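PDB 3KST: endo-1,4-beta-xylanase from Bacteroides thetaiotaomicron VPI-5482, which probably hydrolyses O-glycosidic bonds in xylan or related polysaccharides as a calcium-binding member of glycoside hydrolase family 43. Local coordinates for residues L58-R63 / I300-L305; K91-L95 / A106-P111; L133-D137 / K196-Y201; H209-K213 / H269-I275. All coordinates share one frame; numbering follows the deposited sequence.

The chain folds as the five-bladed beta-propeller of family 43, and the four contact centres lie about 17 to 18 Å from the chain centre. Contact 1 joins strand 60-69 to strand 293-305 at the chain's end, so the other three fall between its two segments in sequence, in the order contact 2, contact 3, contact 4. Contact 2 lies within the hairpin 92-99/102-108. Contact 3 bridges two four-stranded sheets, its centre about 22 Å from that of contact 2. Contact 4 ties two loops together, about 33 Å centre to centre from both and across the middle of the chain. They cover the probable propeller closure, one sheet, a sheet junction and loops near the predicted active site.

Contact 1: L58-R63 / I300-L305; sequences LKNWKR and IKPRVL
Arg303 lies alongside Asn60 and grips its OD1 side-on, with NE at 2.9 Å and NH2 at 3.2 Å. OD1 sits in the guanidinium plane, but the amide is turned 56° from it; Asn60 ND2 goes to Asp57. With chi1 at 56°, Arg303 CG stands between backbone N and carbonyl carbon, and the extended chain runs out beside the amide. Leu305 CD2 lies over one guanidinium face, toward its rim, 3.6 Å above the plane, while CD1 packs on Asn60. Lys59 bends at chi2 (60°), which brings NZ to Lys301 O at 2.7 Å; a water links NZ to Lys301 N. On the other sheet face, Trp61 NE1 is 3.5 Å from Pro302 CB and donates to Leu58 O from above the carbonyl plane. The parallel strands bond Arg303 N to Lys59 O, Trp61 N to Arg303 O and Leu305 N to Trp61 O. Strand 60-69 also pairs with 49-55, and 293-305 with 17-19 and 279-287, joining an early strand to the chain's last within one mixed sheet.

Contact 2: K91-L95 / A106-P111; sequences KKFYL and ATSTTP
Phe93 N donates to Ser108 O at 2.9 Å, and Phe93 O takes back Ser108 N, making this a hydrogen-bonded pair of the antiparallel hairpin 92-99/102-108. Leu95 and Ala106 form the next such pair, again with both bonds made. Between them sits the non-hydrogen-bonded pair of Tyr94 and Thr107, where Thr107 CA lies 3.3 Å from Phe93 O in a CA-H...O contact. Thr107 places CG2 anti to its own carbonyl carbon, beside the backbone N, and this methyl rests over the face of the Tyr94 ring, 3.8 Å from the centroid. Lys92 lays its aliphatic CG against Ser108 O, while CD passes near Thr107 OG1. On the face carrying Phe93, Leu95, Ala106 and Ser108, the chain beyond the strand folds over the Phe93 ring. Pro111 N stands over the ring centre, 3.6 Å above its plane, and Pro111 CD makes an off-centre CH-pi contact. Thr109 O lies at the ring edge, 3.3 Å from CE1. Ser108 OG donates to Thr110 O at 2.7 Å, which ties the serine to the chain just after the strand. Tyr32 meets Phe93 edge-to-face. The chemistry is thus divided: backbone amides fix the register of the strands, while a ring, a proline and a serine hydroxyl hold the chain where the strand ends.

Contact 3: L133-D137 / K196-Y201; sequences LFIDD and KKNGVY
Tyr201 OH donates to Asp136 OD2 at 2.7 Å on the syn lone pair, with the carboxylate turned 78° from the ring. This is the snug end of the contact. Phe134 CE2 touches Tyr201 CE2 at 3.7 Å, the ring planes 85° apart and the pair oblique. Phe134 CZ also touches Lys196 CB, and Lys196 CG lies over one face of the Tyr201 ring. The outer, more exposed side is a salt-bridge network. The fully extended Lys196 chain, CG opposite the backbone N (chi1 -178°), carries NZ out between Asp136 OD1 at 3.0 Å and OD2 of the exposed Asp137 at 2.7 Å. Asp137 N reaches Asp136 OD1 from the same face as the lysine, which helps fix that carboxylate. Lys196 and Tyr201 flank the type I' turn of hairpin 189-197/200-207, whose edge strand 189-197 belongs to one four-stranded sheet; Phe134, on edge strand 129-135 of the preceding one, also meets Tyr142 of its own sheet and Leu194 of strand 189-197.

Contact 4: H209-K213 / H269-I275; sequences HYENK and HWSAAEI
The His269 imidazole has Tyr210 O at its edge, close to the ring plane, and Ile275 CG1 over the centre of one face, 3.8 Å above it. His209 to Asn212 form a type I beta turn in a loop of the five-bladed propeller, and His269 reaches into it from another loop. Within the turn, Glu211 N lies in the plane of the His209 ring and donates to its ND1. The Tyr210 ring has Glu211 CG over one face, towards the rim, and makes a cation-pi contact with Arg278. Its side chain lies about 5 Å from that of Glu190, the predicted proton donor, so this contact borders the probable active site. His269 NE2 donates to Tyr210 O at 3.0 Å with an angle of 159°, in the carbonyl plane and on a lone pair. CE1 of the same ring comes to 3.2 Å from Glu211 O, a close approach oblique to the ring. Ile275 CD1 meets Glu211 CB at 3.5 Å, the two side chains crossing at about a right angle. Within 269-275, an ST motif holds the bend: Glu274 N donates to Ser271 OG. On the exposed side the extended Lys213 side chain reaches across to the other loop, CE 3.4 Å from Ala272 O.

Contact 1: L58-R63 / I300-L305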
loop_
_atom_site.group_PDB
_atom_site.type_symbol
_atom_site.label_atom_id
_atom_site.label_comp_id
_atom_site.label_asym_id
_atom_site.label_seq_id
_atom_site.Cartn_x
_atom_site.Cartn_y
_atom_site.Cartn_z
ATOM N N LEU A 58 -15.770 -3.163 -7.981
ATOM C CA LEU A 58 -15.234 -2.774 -6.653
ATOM C C LEU A 58 -16.063 -3.236 -5.439
ATOM O O LEU A 58 -15.571 -3.164 -4.317
ATOM C CB LEU A 58 -14.956 -1.254 -6.525
ATOM C CG LEU A 58 -13.928 -0.693 -7.492
ATOM C CD1 LEU A 58 -13.938 0.846 -7.401
ATOM C CD2 LEU A 58 -12.558 -1.272 -7.151
ATOM N N LYS A 59 -17.296 -3.701 -5.651
ATOM C CA LYS A 59 -18.182 -4.165 -4.581
ATOM C C LYS A 59 -18.037 -5.664 -4.437
ATOM O O LYS A 59 -17.843 -6.155 -3.324
ATOM C CB LYS A 59 -19.653 -3.790 -4.857
ATOM C CG LYS A 59 -20.676 -4.367 -3.854
ATOM C CD LYS A 59 -20.497 -3.950 -2.383
ATOM C CE LYS A 59 -21.667 -4.464 -1.557
ATOM N NZ LYS A 59 -21.729 -4.104 -0.100
ATOM N N ASN A 60 -18.154 -6.379 -5.559
ATOM C CA ASN A 60 -18.090 -7.837 -5.573
ATOM C C ASN A 60 -16.733 -8.301 -6.064
ATOM O O ASN A 60 -16.298 -7.931 -7.174
ATOM C CB ASN A 60 -19.179 -8.400 -6.458
ATOM C CG ASN A 60 -20.547 -7.883 -6.067
ATOM O OD1 ASN A 60 -21.100 -8.259 -5.022
ATOM N ND2 ASN A 60 -21.089 -7.004 -6.886
ATOM N N TRP A 61 -16.052 -9.068 -5.214
ATOM C CA TRP A 61 -14.697 -9.573 -5.482
ATOM C C TRP A 61 -14.705 -11.089 -5.585
ATOM O O TRP A 61 -15.513 -11.748 -4.932
ATOM C CB TRP A 61 -13.723 -9.133 -4.367
ATOM C CG TRP A 61 -13.563 -7.640 -4.353
ATOM C CD1 TRP A 61 -14.429 -6.748 -3.829
ATOM C CD2 TRP A 61 -12.508 -6.874 -4.940
ATOM N NE1 TRP A 61 -13.997 -5.461 -4.040
ATOM C CE2 TRP A 61 -12.811 -5.510 -4.725
ATOM C CE3 TRP A 61 -11.347 -7.202 -5.651
ATOM C CZ2 TRP A 61 -11.983 -4.463 -5.212
ATOM C CZ3 TRP A 61 -10.512 -6.163 -6.119
ATOM C CH2 TRP A 61 -10.840 -4.819 -5.889
ATOM N N LYS A 62 -13.828 -11.644 -6.413
ATOM C CA LYS A 62 -13.669 -13.103 -6.487
ATOM C C LYS A 62 -12.185 -13.414 -6.237
ATOM O O LYS A 62 -11.310 -12.638 -6.659
ATOM C CB LYS A 62 -14.166 -13.699 -7.811
ATOM C CG LYS A 62 -13.135 -14.081 -8.876
ATOM C CD LYS A 62 -13.792 -14.642 -10.139
ATOM C CE LYS A 62 -12.857 -15.602 -10.854
ATOM N NZ LYS A 62 -13.384 -16.063 -12.176
ATOM N N ARG A 63 -11.922 -14.546 -5.587
ATOM C CA ARG A 63 -10.542 -15.003 -5.374
ATOM C C ARG A 63 -9.953 -15.539 -6.661
ATOM O O ARG A 63 -10.615 -16.274 -7.407
ATOM C CB ARG A 63 -10.457 -16.086 -4.323
ATOM C CG ARG A 63 -10.592 -15.567 -2.938
ATOM C CD ARG A 63 -10.485 -16.714 -1.971
ATOM N NE ARG A 63 -10.455 -16.250 -0.597
ATOM C CZ ARG A 63 -9.388 -15.719 0.011
ATOM N NH1 ARG A 63 -8.228 -15.524 -0.648
ATOM N NH2 ARG A 63 -9.485 -15.371 1.283
ATOM N N ILE A 300 -17.621 2.078 0.332
ATOM C CA ILE A 300 -18.018 0.831 -0.354
ATOM C C ILE A 300 -17.547 -0.284 0.581
ATOM O O ILE A 300 -16.343 -0.348 0.893
ATOM C CB ILE A 300 -17.328 0.633 -1.718
ATOM C CG1 ILE A 300 -17.681 1.755 -2.706
ATOM C CG2 ILE A 300 -17.671 -0.765 -2.299
ATOM C CD1 ILE A 300 -16.938 1.655 -4.039
ATOM N N LYS A 301 -18.476 -1.156 0.976
ATOM C CA LYS A 301 -18.211 -2.294 1.860
ATOM C C LYS A 301 -18.097 -3.488 0.940
ATOM O O LYS A 301 -19.127 -4.064 0.577
ATOM C CB LYS A 301 -19.361 -2.505 2.843
ATOM C CG LYS A 301 -19.459 -1.451 3.921
ATOM C CD LYS A 301 -20.513 -1.846 4.947
ATOM C CE LYS A 301 -20.582 -0.833 6.063
ATOM N NZ LYS A 301 -21.747 -1.109 6.932
ATOM N N PRO A 302 -16.864 -3.852 0.522
ATOM C CA PRO A 302 -16.764 -4.972 -0.416
ATOM C C PRO A 302 -17.063 -6.344 0.215
ATOM O O PRO A 302 -17.025 -6.516 1.437
ATOM C CB PRO A 302 -15.308 -4.871 -0.900
ATOM C CG PRO A 302 -14.585 -4.439 0.316
ATOM C CD PRO A 302 -15.523 -3.425 0.976
ATOM N N ARG A 303 -17.379 -7.320 -0.622
ATOM C CA ARG A 303 -17.616 -8.707 -0.157
ATOM C C ARG A 303 -16.986 -9.637 -1.167
ATOM O O ARG A 303 -16.722 -9.205 -2.298
ATOM C CB ARG A 303 -19.115 -8.993 -0.022
ATOM C CG ARG A 303 -19.904 -8.736 -1.290
ATOM C CD ARG A 303 -21.349 -9.126 -1.132
ATOM N NE ARG A 303 -22.011 -9.171 -2.439
ATOM C CZ ARG A 303 -23.211 -9.719 -2.679
ATOM N NH1 ARG A 303 -23.954 -10.285 -1.711
ATOM N NH2 ARG A 303 -23.683 -9.701 -3.925
ATOM N N VAL A 304 -16.809 -10.903 -0.782
ATOM C CA VAL A 304 -16.207 -11.907 -1.671
ATOM C C VAL A 304 -17.231 -12.973 -1.972
ATOM O O VAL A 304 -17.865 -13.494 -1.042
ATOM C CB VAL A 304 -14.959 -12.560 -1.071
ATOM C CG1 VAL A 304 -14.401 -13.595 -2.058
ATOM C CG2 VAL A 304 -13.906 -11.502 -0.773
ATOM N N LEU A 305 -17.375 -13.275 -3.266
ATOM C CA LEU A 305 -18.306 -14.267 -3.791
ATOM C C LEU A 305 -17.576 -15.444 -4.420
ATOM O O LEU A 305 -16.416 -15.323 -4.832
ATOM C CB LEU A 305 -19.171 -13.623 -4.879
ATOM C CG LEU A 305 -19.889 -12.325 -4.515
ATOM C CD1 LEU A 305 -20.698 -11.814 -5.710
ATOM C CD2 LEU A 305 -20.770 -12.472 -3.246
HETATM O O HOH W 1 -21.101 -0.974 -0.218
HETATM O O HOH W 2 -13.981 -16.486 -4.809
#

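Contact 2: K91-L95 / A106-P111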
loop_
_atom_site.group_PDB
_atom_site.type_symbol
_atom_site.label_atom_id
_atom_site.label_comp_id
_atom_site.label_asym_id
_atom_site.label_seq_id
_atom_site.Cartn_x
_atom_site.Cartn_y
_atom_site.Cartn_z
ATOM N N LYS A 91 7.529 -5.319 -19.549
ATOM C CA LYS A 91 6.371 -6.139 -20.002
ATOM C C LYS A 91 6.109 -7.371 -19.129
ATOM O O LYS A 91 5.991 -8.512 -19.607
ATOM C CB LYS A 91 6.438 -6.453 -21.506
ATOM C CG LYS A 91 6.351 -5.181 -22.340
ATOM C CD LYS A 91 6.246 -5.487 -23.823
ATOM C CE LYS A 91 5.954 -4.234 -24.631
ATOM N NZ LYS A 91 4.616 -3.654 -24.341
ATOM N N LYS A 92 6.015 -7.091 -17.821
ATOM C CA LYS A 92 5.895 -8.098 -16.770
ATOM C C LYS A 92 5.348 -7.440 -15.480
ATOM O O LYS A 92 5.526 -6.232 -15.271
ATOM C CB LYS A 92 7.299 -8.660 -16.515
ATOM C CG LYS A 92 7.396 -9.997 -15.820
ATOM C CD LYS A 92 8.838 -10.536 -15.731
ATOM C CE LYS A 92 9.498 -10.760 -17.107
ATOM N NZ LYS A 92 10.846 -11.374 -16.973
ATOM N N PHE A 93 4.718 -8.247 -14.631
ATOM C CA PHE A 93 4.192 -7.785 -13.336
ATOM C C PHE A 93 5.259 -7.916 -12.237
ATOM O O PHE A 93 5.967 -8.920 -12.160
ATOM C CB PHE A 93 2.915 -8.549 -12.961
ATOM C CG PHE A 93 1.819 -8.379 -13.967
ATOM C CD1 PHE A 93 1.775 -9.190 -15.106
ATOM C CD2 PHE A 93 0.858 -7.377 -13.808
ATOM C CE1 PHE A 93 0.779 -9.028 -16.056
ATOM C CE2 PHE A 93 -0.138 -7.199 -14.777
ATOM C CZ PHE A 93 -0.174 -8.030 -15.893
ATOM N N TYR A 94 5.368 -6.898 -11.382
ATOM C CA TYR A 94 6.286 -6.889 -10.245
ATOM C C TYR A 94 5.490 -6.768 -8.945
ATOM O O TYR A 94 4.625 -5.894 -8.840
ATOM C CB TYR A 94 7.295 -5.733 -10.374
ATOM C CG TYR A 94 8.397 -6.012 -11.401
ATOM C CD1 TYR A 94 8.096 -6.185 -12.762
ATOM C CD2 TYR A 94 9.743 -6.137 -11.017
ATOM C CE1 TYR A 94 9.102 -6.470 -13.698
ATOM C CE2 TYR A 94 10.761 -6.395 -11.968
ATOM C CZ TYR A 94 10.416 -6.545 -13.310
ATOM O OH TYR A 94 11.346 -6.823 -14.275
ATOM N N LEU A 95 5.742 -7.691 -8.009
ATOM C CA LEU A 95 5.171 -7.683 -6.674
ATOM C C LEU A 95 6.267 -7.253 -5.684
ATOM O O LEU A 95 7.263 -7.954 -5.525
ATOM C CB LEU A 95 4.655 -9.082 -6.290
ATOM C CG LEU A 95 4.329 -9.404 -4.830
ATOM C CD1 LEU A 95 3.271 -8.447 -4.365
ATOM C CD2 LEU A 95 3.969 -10.897 -4.654
ATOM N N ALA A 106 9.277 -9.922 -6.316
ATOM C CA ALA A 106 9.009 -11.117 -7.117
ATOM C C ALA A 106 8.351 -10.673 -8.405
ATOM O O ALA A 106 7.906 -9.521 -8.530
ATOM C CB ALA A 106 8.077 -12.094 -6.348
ATOM N N THR A 107 8.353 -11.551 -9.404
ATOM C CA THR A 107 7.725 -11.247 -10.676
ATOM C C THR A 107 6.767 -12.349 -11.141
ATOM O O THR A 107 6.859 -13.503 -10.721
ATOM C CB THR A 107 8.761 -10.939 -11.824
ATOM O OG1 THR A 107 9.378 -12.146 -12.290
ATOM C CG2 THR A 107 9.840 -9.965 -11.388
ATOM N N SER A 108 5.894 -11.949 -12.056
ATOM C CA SER A 108 4.908 -12.816 -12.702
ATOM C C SER A 108 4.609 -12.327 -14.103
ATOM O O SER A 108 4.706 -11.145 -14.400
ATOM C CB SER A 108 3.608 -12.820 -11.890
ATOM O OG SER A 108 2.555 -13.616 -12.469
ATOM N N THR A 109 4.258 -13.258 -14.983
ATOM C CA THR A 109 3.802 -12.884 -16.321
ATOM C C THR A 109 2.307 -12.505 -16.318
ATOM O O THR A 109 1.841 -11.946 -17.292
ATOM C CB THR A 109 4.065 -13.987 -17.353
ATOM O OG1 THR A 109 3.261 -15.129 -17.075
ATOM C CG2 THR A 109 5.561 -14.368 -17.375
ATOM N N THR A 110 1.569 -12.829 -15.249
ATOM C CA THR A 110 0.145 -12.507 -15.150
ATOM C C THR A 110 -0.188 -11.743 -13.852
ATOM O O THR A 110 0.610 -11.775 -12.891
ATOM C CB THR A 110 -0.688 -13.771 -15.246
ATOM O OG1 THR A 110 -0.381 -14.650 -14.147
ATOM C CG2 THR A 110 -0.437 -14.464 -16.605
ATOM N N PRO A 111 -1.340 -11.035 -13.821
ATOM C CA PRO A 111 -1.728 -10.323 -12.585
ATOM C C PRO A 111 -1.930 -11.214 -11.341
ATOM O O PRO A 111 -1.590 -10.816 -10.231
ATOM C CB PRO A 111 -3.072 -9.660 -12.967
ATOM C CG PRO A 111 -3.117 -9.662 -14.406
ATOM C CD PRO A 111 -2.326 -10.806 -14.898
#

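Contact 3: L133-D137 / K196-Y201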
loop_
_atom_site.group_PDB
_atom_site.type_symbol
_atom_site.label_atom_id
_atom_site.label_comp_id
_atom_site.label_asym_id
_atom_site.label_seq_id
_atom_site.Cartn_x
_atom_site.Cartn_y
_atom_site.Cartn_z
ATOM N N LEU A 133 6.541 1.458 -4.942
ATOM C CA LEU A 133 7.310 1.904 -6.107
ATOM C C LEU A 133 6.649 3.088 -6.816
ATOM O O LEU A 133 5.424 3.168 -6.968
ATOM C CB LEU A 133 7.470 0.763 -7.128
ATOM C CG LEU A 133 8.270 0.992 -8.424
ATOM C CD1 LEU A 133 9.785 1.191 -8.154
ATOM C CD2 LEU A 133 8.042 -0.186 -9.332
ATOM N N PHE A 134 7.506 3.976 -7.309
ATOM C CA PHE A 134 7.110 5.104 -8.140
ATOM C C PHE A 134 8.122 5.283 -9.274
ATOM O O PHE A 134 9.312 5.409 -9.017
ATOM C CB PHE A 134 7.070 6.374 -7.334
ATOM C CG PHE A 134 6.817 7.600 -8.181
ATOM C CD1 PHE A 134 5.605 7.757 -8.837
ATOM C CD2 PHE A 134 7.822 8.567 -8.350
ATOM C CE1 PHE A 134 5.365 8.886 -9.650
ATOM C CE2 PHE A 134 7.609 9.694 -9.147
ATOM C CZ PHE A 134 6.379 9.856 -9.798
ATOM N N ILE A 135 7.645 5.307 -10.517
ATOM C CA ILE A 135 8.508 5.505 -11.695
ATOM C C ILE A 135 8.128 6.872 -12.256
ATOM O O ILE A 135 7.017 7.056 -12.726
ATOM C CB ILE A 135 8.355 4.389 -12.762
ATOM C CG1 ILE A 135 8.775 3.042 -12.165
ATOM C CG2 ILE A 135 9.271 4.670 -13.986
ATOM C CD1 ILE A 135 8.477 1.816 -13.078
ATOM N N ASP A 136 9.076 7.800 -12.248
ATOM C CA ASP A 136 8.797 9.192 -12.613
ATOM C C ASP A 136 8.703 9.350 -14.142
ATOM O O ASP A 136 9.029 8.440 -14.892
ATOM C CB ASP A 136 9.898 10.108 -12.016
ATOM C CG ASP A 136 9.435 11.526 -11.758
ATOM O OD1 ASP A 136 8.285 11.883 -12.110
ATOM O OD2 ASP A 136 10.244 12.311 -11.234
ATOM N N ASP A 137 8.249 10.523 -14.573
ATOM C CA ASP A 137 8.156 10.898 -15.994
ATOM C C ASP A 137 9.508 10.776 -16.738
ATOM O O ASP A 137 9.528 10.502 -17.938
ATOM C CB ASP A 137 7.557 12.294 -16.104
ATOM C CG ASP A 137 6.138 12.361 -15.549
ATOM O OD1 ASP A 137 5.361 11.392 -15.723
ATOM O OD2 ASP A 137 5.804 13.364 -14.918
ATOM N N LYS A 196 2.085 11.732 -8.536
ATOM C CA LYS A 196 2.576 13.014 -9.056
ATOM C C LYS A 196 1.434 13.648 -9.838
ATOM O O LYS A 196 0.728 12.947 -10.563
ATOM C CB LYS A 196 3.775 12.796 -9.972
ATOM C CG LYS A 196 4.398 14.109 -10.534
ATOM C CD LYS A 196 5.494 13.781 -11.528
ATOM C CE LYS A 196 6.239 15.002 -12.059
ATOM N NZ LYS A 196 7.347 14.602 -13.031
ATOM N N LYS A 197 1.218 14.947 -9.650
ATOM C CA LYS A 197 0.217 15.695 -10.443
ATOM C C LYS A 197 0.632 17.148 -10.581
ATOM O O LYS A 197 0.958 17.763 -9.577
ATOM C CB LYS A 197 -1.151 15.621 -9.797
ATOM C CG LYS A 197 -2.293 16.097 -10.693
ATOM C CD LYS A 197 -3.626 15.916 -9.990
ATOM C CE LYS A 197 -4.795 16.098 -10.947
ATOM N NZ LYS A 197 -6.089 15.912 -10.238
ATOM N N ASN A 198 0.668 17.655 -11.829
ATOM C CA ASN A 198 1.027 19.060 -12.146
ATOM C C ASN A 198 2.348 19.530 -11.487
ATOM O O ASN A 198 2.408 20.600 -10.862
ATOM C CB ASN A 198 -0.124 20.021 -11.775
ATOM C CG ASN A 198 -1.492 19.606 -12.369
ATOM O OD1 ASN A 198 -1.588 18.814 -13.318
ATOM N ND2 ASN A 198 -2.557 20.158 -11.798
ATOM N N GLY A 199 3.361 18.662 -11.559
ATOM C CA GLY A 199 4.695 18.942 -11.044
ATOM C C GLY A 199 4.955 18.808 -9.553
ATOM O O GLY A 199 6.064 19.078 -9.120
ATOM N N VAL A 200 3.966 18.344 -8.792
ATOM C CA VAL A 200 4.078 18.196 -7.344
ATOM C C VAL A 200 3.982 16.717 -7.019
ATOM O O VAL A 200 3.152 16.006 -7.619
ATOM C CB VAL A 200 2.983 19.014 -6.625
ATOM C CG1 VAL A 200 3.160 18.910 -5.123
ATOM C CG2 VAL A 200 3.074 20.494 -7.065
ATOM N N TYR A 201 4.866 16.259 -6.131
ATOM C CA TYR A 201 4.914 14.855 -5.677
ATOM C C TYR A 201 4.211 14.791 -4.332
ATOM O O TYR A 201 4.575 15.547 -3.417
ATOM C CB TYR A 201 6.357 14.382 -5.528
ATOM C CG TYR A 201 7.109 14.428 -6.843
ATOM C CD1 TYR A 201 7.780 15.590 -7.244
ATOM C CD2 TYR A 201 7.144 13.325 -7.694
ATOM C CE1 TYR A 201 8.474 15.650 -8.470
ATOM C CE2 TYR A 201 7.833 13.372 -8.915
ATOM C CZ TYR A 201 8.508 14.548 -9.284
ATOM O OH TYR A 201 9.210 14.640 -10.467
#

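Contact 4: H209-K213 / H269-I275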
loop_
_atom_site.group_PDB
_atom_site.type_symbol
_atom_site.label_atom_id
_atom_site.label_comp_id
_atom_site.label_asym_id
_atom_site.label_seq_id
_atom_site.Cartn_x
_atom_site.Cartn_y
_atom_site.Cartn_z
ATOM N N HIS A 209 0.703 3.198 15.597
ATOM C CA HIS A 209 0.665 1.727 15.583
ATOM C C HIS A 209 -0.709 1.335 14.999
ATOM O O HIS A 209 -1.727 1.901 15.392
ATOM C CB HIS A 209 0.782 1.177 17.003
ATOM C CG HIS A 209 1.132 -0.273 17.062
ATOM N ND1 HIS A 209 0.263 -1.272 16.689
ATOM C CD2 HIS A 209 2.252 -0.897 17.503
ATOM C CE1 HIS A 209 0.842 -2.447 16.858
ATOM N NE2 HIS A 209 2.040 -2.248 17.374
ATOM N N TYR A 210 -0.740 0.382 14.073
ATOM C CA TYR A 210 -2.006 -0.037 13.404
ATOM C C TYR A 210 -3.110 -0.475 14.384
ATOM O O TYR A 210 -4.306 -0.376 14.072
ATOM C CB TYR A 210 -1.760 -1.105 12.321
ATOM C CG TYR A 210 -1.562 -2.506 12.813
ATOM C CD1 TYR A 210 -2.678 -3.348 13.073
ATOM C CD2 TYR A 210 -0.290 -3.019 13.032
ATOM C CE1 TYR A 210 -2.511 -4.667 13.543
ATOM C CE2 TYR A 210 -0.106 -4.349 13.510
ATOM C CZ TYR A 210 -1.218 -5.156 13.749
ATOM O OH TYR A 210 -1.032 -6.439 14.196
ATOM N N GLU A 211 -2.696 -0.989 15.547
ATOM C CA GLU A 211 -3.626 -1.410 16.594
ATOM C C GLU A 211 -4.415 -0.277 17.232
ATOM O O GLU A 211 -5.424 -0.538 17.867
ATOM C CB GLU A 211 -2.894 -2.216 17.658
ATOM C CG GLU A 211 -2.442 -3.590 17.131
ATOM C CD GLU A 211 -1.824 -4.487 18.191
ATOM O OE1 GLU A 211 -1.593 -4.039 19.350
ATOM O OE2 GLU A 211 -1.579 -5.668 17.846
ATOM N N ASN A 212 -3.961 0.966 17.086
ATOM C CA ASN A 212 -4.669 2.103 17.667
ATOM C C ASN A 212 -5.911 2.430 16.859
ATOM O O ASN A 212 -5.853 2.454 15.624
ATOM C CB ASN A 212 -3.773 3.348 17.725
ATOM C CG ASN A 212 -4.263 4.349 18.739
ATOM O OD1 ASN A 212 -4.972 5.265 18.394
ATOM N ND2 ASN A 212 -3.912 4.142 20.006
ATOM N N LYS A 213 -7.032 2.741 17.521
ATOM C CA LYS A 213 -8.245 3.169 16.786
ATOM C C LYS A 213 -8.038 4.434 15.953
ATOM O O LYS A 213 -8.803 4.676 15.033
ATOM C CB LYS A 213 -9.470 3.361 17.714
ATOM C CG LYS A 213 -9.947 2.092 18.310
ATOM C CD LYS A 213 -10.984 2.373 19.373
ATOM C CE LYS A 213 -11.505 1.113 19.981
ATOM N NZ LYS A 213 -12.346 1.447 21.144
ATOM N N HIS A 269 -10.122 -1.863 11.559
ATOM C CA HIS A 269 -10.308 -2.948 12.521
ATOM C C HIS A 269 -11.590 -3.734 12.213
ATOM O O HIS A 269 -12.496 -3.221 11.508
ATOM C CB HIS A 269 -10.380 -2.437 13.965
ATOM C CG HIS A 269 -9.109 -1.834 14.465
ATOM N ND1 HIS A 269 -9.064 -0.972 15.540
ATOM C CD2 HIS A 269 -7.836 -1.937 14.011
ATOM C CE1 HIS A 269 -7.813 -0.599 15.750
ATOM N NE2 HIS A 269 -7.045 -1.168 14.832
ATOM N N TRP A 270 -11.619 -4.986 12.672
ATOM C CA TRP A 270 -12.798 -5.839 12.528
ATOM C C TRP A 270 -14.057 -5.131 13.048
ATOM O O TRP A 270 -15.097 -5.165 12.403
ATOM C CB TRP A 270 -12.590 -7.176 13.226
ATOM C CG TRP A 270 -13.792 -7.992 13.258
ATOM C CD1 TRP A 270 -14.572 -8.216 14.338
ATOM C CD2 TRP A 270 -14.444 -8.631 12.145
ATOM N NE1 TRP A 270 -15.644 -8.985 13.996
ATOM C CE2 TRP A 270 -15.599 -9.248 12.654
ATOM C CE3 TRP A 270 -14.152 -8.758 10.777
ATOM C CZ2 TRP A 270 -16.482 -9.977 11.845
ATOM C CZ3 TRP A 270 -15.023 -9.470 9.978
ATOM C CH2 TRP A 270 -16.179 -10.090 10.532
ATOM N N SER A 271 -13.923 -4.436 14.167
ATOM C CA SER A 271 -15.032 -3.703 14.795
ATOM C C SER A 271 -14.438 -2.852 15.906
ATOM O O SER A 271 -13.237 -2.937 16.155
ATOM C CB SER A 271 -15.992 -4.715 15.432
ATOM O OG SER A 271 -15.310 -5.418 16.453
ATOM N N ALA A 272 -15.268 -2.066 16.603
ATOM C CA ALA A 272 -14.811 -1.281 17.764
ATOM C C ALA A 272 -14.261 -2.139 18.931
ATOM O O ALA A 272 -13.404 -1.661 19.687
ATOM C CB ALA A 272 -15.947 -0.366 18.290
ATOM N N ALA A 273 -14.745 -3.385 19.073
ATOM C CA ALA A 273 -14.327 -4.314 20.153
ATOM C C ALA A 273 -13.069 -5.151 19.878
ATOM O O ALA A 273 -12.310 -5.470 20.800
ATOM C CB ALA A 273 -15.497 -5.261 20.494
ATOM N N GLU A 274 -12.839 -5.476 18.609
ATOM C CA GLU A 274 -11.806 -6.412 18.197
ATOM C C GLU A 274 -11.016 -5.858 16.998
ATOM O O GLU A 274 -11.615 -5.386 16.041
ATOM C CB GLU A 274 -12.562 -7.696 17.831
ATOM C CG GLU A 274 -11.769 -8.843 17.240
ATOM C CD GLU A 274 -10.736 -9.471 18.165
ATOM O OE1 GLU A 274 -10.863 -9.318 19.414
ATOM O OE2 GLU A 274 -9.806 -10.140 17.614
ATOM N N ILE A 275 -9.692 -5.914 17.057
ATOM C CA ILE A 275 -8.855 -5.488 15.922
ATOM C C ILE A 275 -8.896 -6.531 14.805
ATOM O O ILE A 275 -9.140 -6.184 13.634
ATOM C CB ILE A 275 -7.386 -5.291 16.321
ATOM C CG1 ILE A 275 -7.237 -4.119 17.286
ATOM C CG2 ILE A 275 -6.483 -5.068 15.085
ATOM C CD1 ILE A 275 -5.908 -4.059 17.930
#